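Local coordinates for protein dihydrofolate reductase (PDB 3VCO) that reduces 7,8-dihydrofolate to tetrahydrofolate with NADPH, supplying thymidylate, purine and glycine synthesis, at residues Arg71-Ser76 against Phe129-Tyr134; Asn24-Val29 against Thr54-Ala59. One frame throughout, in Å; residues are numbered along the deposited sequence.

Contact 1 of 2, residues Arg71-Ser76 against Phe129-Tyr134. With SO4 (sulfate ion), chain C.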
loop_
_atom_site.group_PDB
_atom_site.type_symbol
_atom_site.label_atom_id
_atom_site.label_comp_id
_atom_site.label_asym_id
_atom_site.label_seq_id
_atom_site.Cartn_x
_atom_site.Cartn_y
_atom_site.Cartn_z
ATOM N N ARG A 71 -12.317 -0.712 -1.994
ATOM C CA ARG A 71 -13.158 0.468 -2.218
ATOM C C ARG A 71 -13.101 1.511 -1.120
ATOM O O ARG A 71 -13.076 2.731 -1.397
ATOM C CB ARG A 71 -14.619 0.053 -2.456
ATOM C CG ARG A 71 -15.561 1.261 -2.619
ATOM C CD ARG A 71 -16.946 0.933 -3.206
ATOM N NE ARG A 71 -17.651 2.197 -3.497
ATOM C CZ ARG A 71 -18.850 2.297 -4.057
ATOM N NH1 ARG A 71 -19.524 1.208 -4.376
ATOM N NH2 ARG A 71 -19.386 3.494 -4.278
ATOM N N VAL A 72 -13.073 1.063 0.125
ATOM C CA VAL A 72 -13.088 2.039 1.207
ATOM C C VAL A 72 -11.760 2.779 1.222
ATOM O O VAL A 72 -11.727 3.980 1.476
ATOM C CB VAL A 72 -13.405 1.441 2.604
ATOM C CG1 VAL A 72 -13.311 2.532 3.674
ATOM C CG2 VAL A 72 -14.803 0.798 2.616
ATOM N N THR A 73 -10.673 2.080 0.901
ATOM C CA THR A 73 -9.402 2.781 0.732
ATOM C C THR A 73 -9.531 3.780 -0.423
ATOM O O THR A 73 -9.260 4.961 -0.271
ATOM C CB THR A 73 -8.211 1.804 0.497
ATOM O OG1 THR A 73 -8.032 1.009 1.664
ATOM C CG2 THR A 73 -6.913 2.576 0.230
ATOM N N TRP A 74 -10.006 3.314 -1.564
ATOM C CA TRP A 74 -10.238 4.208 -2.690
ATOM C C TRP A 74 -11.106 5.429 -2.315
ATOM O O TRP A 74 -10.767 6.546 -2.635
ATOM C CB TRP A 74 -10.887 3.445 -3.821
ATOM C CG TRP A 74 -11.392 4.314 -4.925
ATOM C CD1 TRP A 74 -12.713 4.651 -5.183
ATOM C CD2 TRP A 74 -10.612 4.953 -5.937
ATOM N NE1 TRP A 74 -12.777 5.431 -6.295
ATOM C CE2 TRP A 74 -11.507 5.657 -6.768
ATOM C CE3 TRP A 74 -9.244 4.985 -6.236
ATOM C CZ2 TRP A 74 -11.077 6.390 -7.884
ATOM C CZ3 TRP A 74 -8.819 5.722 -7.328
ATOM C CH2 TRP A 74 -9.740 6.415 -8.143
ATOM N N GLU A 75 -12.170 5.214 -1.565
ATOM C CA GLU A 75 -13.075 6.288 -1.234
ATOM C C GLU A 75 -12.500 7.242 -0.218
ATOM O O GLU A 75 -12.956 8.381 -0.117
ATOM C CB GLU A 75 -14.359 5.722 -0.668
ATOM C CG GLU A 75 -15.264 5.130 -1.686
ATOM C CD GLU A 75 -16.501 4.557 -1.039
ATOM O OE1 GLU A 75 -16.665 4.726 0.197
ATOM O OE2 GLU A 75 -17.293 3.931 -1.754
ATOM N N SER A 76 -11.515 6.779 0.555
ATOM C CA SER A 76 -10.983 7.605 1.643
ATOM C C SER A 76 -10.006 8.635 1.100
ATOM O O SER A 76 -9.721 9.619 1.746
ATOM C CB SER A 76 -10.271 6.735 2.682
ATOM O OG SER A 76 -9.008 6.347 2.177
ATOM N N PHE A 129 1.850 -2.792 -5.596
ATOM C CA PHE A 129 1.696 -2.403 -4.185
ATOM C C PHE A 129 0.238 -2.623 -3.791
ATOM O O PHE A 129 -0.650 -2.199 -4.524
ATOM C CB PHE A 129 2.116 -0.938 -3.983
ATOM C CG PHE A 129 3.589 -0.692 -4.315
ATOM C CD1 PHE A 129 4.545 -0.681 -3.318
ATOM C CD2 PHE A 129 4.011 -0.589 -5.643
ATOM C CE1 PHE A 129 5.875 -0.527 -3.614
ATOM C CE2 PHE A 129 5.352 -0.430 -5.966
ATOM C CZ PHE A 129 6.306 -0.420 -4.960
ATOM N N ILE A 130 0.017 -3.268 -2.644
ATOM C CA ILE A 130 -1.289 -3.376 -2.035
ATOM C C ILE A 130 -1.362 -2.303 -0.931
ATOM O O ILE A 130 -0.602 -2.357 0.046
ATOM C CB ILE A 130 -1.456 -4.752 -1.372
ATOM C CG1 ILE A 130 -1.245 -5.881 -2.389
ATOM C CG2 ILE A 130 -2.816 -4.871 -0.661
ATOM C CD1 ILE A 130 -2.229 -5.878 -3.506
ATOM N N ILE A 131 -2.272 -1.340 -1.079
ATOM C CA ILE A 131 -2.240 -0.168 -0.212
ATOM C C ILE A 131 -3.364 -0.174 0.791
ATOM O O ILE A 131 -3.620 0.797 1.498
ATOM C CB ILE A 131 -2.188 1.132 -1.008
ATOM C CG1 ILE A 131 -3.487 1.350 -1.768
ATOM C CG2 ILE A 131 -0.940 1.083 -1.977
ATOM C CD1 ILE A 131 -3.604 2.721 -2.326
ATOM N N GLY A 132 -4.053 -1.284 0.843
ATOM C CA GLY A 132 -5.014 -1.376 1.893
ATOM C C GLY A 132 -6.339 -1.825 1.464
ATOM O O GLY A 132 -6.625 -1.977 0.268
ATOM N N GLY A 133 -7.162 -1.869 2.505
ATOM C CA GLY A 133 -8.047 -2.950 2.758
ATOM C C GLY A 133 -7.371 -3.863 3.760
ATOM O O GLY A 133 -6.363 -4.484 3.465
ATOM N N TYR A 134 -7.920 -3.950 4.960
ATOM C CA TYR A 134 -7.608 -5.088 5.815
ATOM C C TYR A 134 -7.750 -6.415 5.040
ATOM O O TYR A 134 -6.880 -7.238 5.103
ATOM C CB TYR A 134 -8.519 -5.138 7.070
ATOM C CG TYR A 134 -8.350 -6.459 7.799
ATOM C CD1 TYR A 134 -9.233 -7.526 7.578
ATOM C CD2 TYR A 134 -7.280 -6.662 8.671
ATOM C CE1 TYR A 134 -9.076 -8.749 8.231
ATOM C CE2 TYR A 134 -7.110 -7.883 9.324
ATOM C CZ TYR A 134 -8.017 -8.927 9.101
ATOM O OH TYR A 134 -7.863 -10.149 9.733
HETATM S S SO4 C . -11.249 -1.633 1.739
HETATM O O1 SO4 C . -10.710 -2.999 1.629
HETATM O O2 SO4 C . -10.341 -0.615 1.219
HETATM O O3 SO4 C . -12.508 -1.629 0.990
HETATM O O4 SO4 C . -11.490 -1.300 3.153
#
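Thr73 reaches across from the first turn of helix 71-76 to Ile131, Gly132 and Gly133, and its side chain carries the contact. The bond from CA to CB points at these residues, with CB 3.3 Å from sulfate O2. There the side chain forks. CG2, anti to the backbone N, lies against Ile131, 4.0 Å from its O and 4.2 Å from its CG1, with CD1 at a like distance, the two side chains crossing at a slant. The other branch, OG1, lies beside the backbone N (chi1 -65°), which lets both donate to one oxygen: OG1 to sulfate O2 at 2.9 Å and Thr73 N to O2 at 2.7 Å. OG1 lies 3.1 Å from Gly133 N, but the angle is too poor for a bond. Val72 N adds a straighter bond to sulfate O3 (162°), so the helix start grips the anion through two backbone amides and a hydroxyl. The sulfate probably came from the crystallisation liquor; by similarity, both segments contribute to the NADP(+) site, and it may mimic a cofactor phosphate. Helix 71-76 follows strand 64-70, Gly133 sits at the N-cap position just before helix 134-142, and Phe52 of helix 46-57 packs on Ile131.

Contact 2 of 2, residues Asn24-Val29 against Thr54-Ala59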
loop_
_atom_site.group_PDB
_atom_site.type_symbol
_atom_site.label_atom_id
_atom_site.label_comp_id
_atom_site.label_asym_id
_atom_site.label_seq_id
_atom_site.Cartn_x
_atom_site.Cartn_y
_atom_site.Cartn_z
ATOM N N ASN A 24 4.064 -6.071 -2.704
ATOM C CA ASN A 24 4.503 -5.028 -1.803
ATOM C C ASN A 24 3.270 -4.549 -1.056
ATOM O O ASN A 24 2.237 -4.361 -1.649
ATOM C CB ASN A 24 5.164 -3.893 -2.563
ATOM C CG ASN A 24 6.435 -4.354 -3.302
ATOM O OD1 ASN A 24 7.466 -4.568 -2.694
ATOM N ND2 ASN A 24 6.336 -4.507 -4.601
ATOM N N VAL A 25 3.368 -4.518 0.262
ATOM C CA VAL A 25 2.290 -4.069 1.087
ATOM C C VAL A 25 2.709 -2.710 1.632
ATOM O O VAL A 25 3.817 -2.569 2.151
ATOM C CB VAL A 25 2.091 -5.054 2.221
ATOM C CG1 VAL A 25 1.177 -4.469 3.243
ATOM C CG2 VAL A 25 1.515 -6.342 1.656
ATOM N N VAL A 26 1.830 -1.715 1.513
ATOM C CA VAL A 26 2.131 -0.400 2.105
ATOM C C VAL A 26 1.053 -0.112 3.169
ATOM O O VAL A 26 -0.127 -0.158 2.866
ATOM C CB VAL A 26 2.083 0.718 1.039
ATOM C CG1 VAL A 26 2.513 2.097 1.645
ATOM C CG2 VAL A 26 2.991 0.336 -0.120
ATOM N N VAL A 27 1.482 0.203 4.381
ATOM C CA VAL A 27 0.545 0.366 5.482
ATOM C C VAL A 27 1.160 1.269 6.556
ATOM O O VAL A 27 2.405 1.322 6.706
ATOM C CB VAL A 27 0.252 -1.034 6.081
ATOM C CG1 VAL A 27 1.543 -1.660 6.616
ATOM C CG2 VAL A 27 -0.847 -0.992 7.149
ATOM N N ALA A 28 0.296 1.973 7.297
ATOM C CA ALA A 28 0.693 2.746 8.471
ATOM C C ALA A 28 0.136 2.013 9.670
ATOM O O ALA A 28 -1.028 1.611 9.673
ATOM C CB ALA A 28 0.132 4.192 8.420
ATOM N N VAL A 29 0.956 1.796 10.695
ATOM C CA VAL A 29 0.481 1.051 11.858
ATOM C C VAL A 29 0.833 1.750 13.178
ATOM O O VAL A 29 1.873 2.394 13.280
ATOM C CB VAL A 29 0.992 -0.404 11.879
ATOM C CG1 VAL A 29 0.564 -1.121 10.620
ATOM C CG2 VAL A 29 2.544 -0.476 12.073
ATOM N N THR A 54 6.730 8.447 -3.344
ATOM C CA THR A 54 8.018 7.868 -3.730
ATOM C C THR A 54 8.006 6.338 -3.874
ATOM O O THR A 54 8.338 5.813 -4.938
ATOM C CB THR A 54 9.124 8.268 -2.736
ATOM O OG1 THR A 54 9.248 9.694 -2.734
ATOM C CG2 THR A 54 10.455 7.659 -3.134
ATOM N N VAL A 55 7.610 5.642 -2.811
ATOM C CA VAL A 55 7.590 4.181 -2.778
ATOM C C VAL A 55 6.738 3.667 -3.922
ATOM O O VAL A 55 7.180 2.806 -4.678
ATOM C CB VAL A 55 7.075 3.640 -1.391
ATOM C CG1 VAL A 55 6.670 2.181 -1.443
ATOM C CG2 VAL A 55 8.126 3.838 -0.321
ATOM N N THR A 56 5.540 4.221 -4.093
ATOM C CA THR A 56 4.619 3.654 -5.074
ATOM C C THR A 56 4.806 4.128 -6.488
ATOM O O THR A 56 4.313 3.500 -7.401
ATOM C CB THR A 56 3.136 3.871 -4.688
ATOM O OG1 THR A 56 2.859 5.271 -4.667
ATOM C CG2 THR A 56 2.828 3.180 -3.258
ATOM N N THR A 57 5.490 5.243 -6.688
ATOM C CA THR A 57 5.571 5.774 -8.040
ATOM C C THR A 57 6.858 5.386 -8.731
ATOM O O THR A 57 6.876 5.152 -9.953
ATOM C CB THR A 57 5.393 7.300 -8.052
ATOM O OG1 THR A 57 4.095 7.610 -7.537
ATOM C CG2 THR A 57 5.530 7.863 -9.454
ATOM N N LYS A 58 7.928 5.303 -7.958
ATOM C CA LYS A 58 9.228 4.979 -8.541
ATOM C C LYS A 58 9.245 3.650 -9.289
ATOM O O LYS A 58 9.007 2.593 -8.711
ATOM C CB LYS A 58 10.325 4.947 -7.485
ATOM C CG LYS A 58 11.714 4.789 -8.112
ATOM C CD LYS A 58 11.958 5.895 -9.146
ATOM C CE LYS A 58 13.295 5.729 -9.902
ATOM N NZ LYS A 58 14.493 5.740 -9.006
ATOM N N ALA A 59 9.565 3.692 -10.577
ATOM C CA ALA A 59 9.553 2.467 -11.358
ATOM C C ALA A 59 10.692 2.560 -12.370
ATOM O O ALA A 59 11.203 3.653 -12.663
ATOM C CB ALA A 59 8.244 2.311 -12.051
#
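Residues 24-29, on strand 23-29, run through the sheet of the dihydrofolate reductase fold in extended geometry, while the end of helix 46-57 lies over one face of that sheet, its backbone well separated: the closest CA atoms, those of Val26 and Thr56, are 8.6 Å apart. Lys58 is the first residue to leave helical angles, although its N still bonds back to Thr54 O at 3.1 Å. Strand and helix meet through methyl groups. Val26 points at the helix, and its CG2 meets two of them: CG1 of Val55 at 4.3 Å and CG2 of Thr56 at 4.2 Å. This is plain, buried helix-on-sheet packing, and Phe129 of the adjoining strand touches Val26, Val55 and Thr56. Thr56 divides its two branches between different tasks. While its methyl faces Val26, its hydroxyl is tied to the carbonyl of Phe52 one turn back and to Arg87 NH1; Arg87 is a substrate-binding residue by similarity, and the bond probably helps to hold its guanidinium in place. The chi1 of 63° sets OG1 between the backbone N and the carbonyl carbon of Thr56 and puts CG2 anti to that carbonyl carbon, beside the backbone N, where it meets Val26 CG2.

How the contacts relate
From the N terminus, the chain first runs along strand 23-29, then through a long loop into helix 46-57, whose end folds back on that strand; contact 2 closes here, over the 24 intervening residues. Strand 64-70 leads into helix 71-76, where contact 1 opens, to close after 52 intervening residues, at the end of strand 125-130 and the residues that follow. The two are thus in series, neither nested nor crossed. In space they meet, because strands 23-29 and 125-130 are parallel neighbours: Ile130 N lies 2.7 Å from Asn24 O, a probable hydrogen bond. Phe129 CZ lies 3.4 Å from Val55 O, so the strand that leads to the probable NADP(+) site also touches helix 46-57.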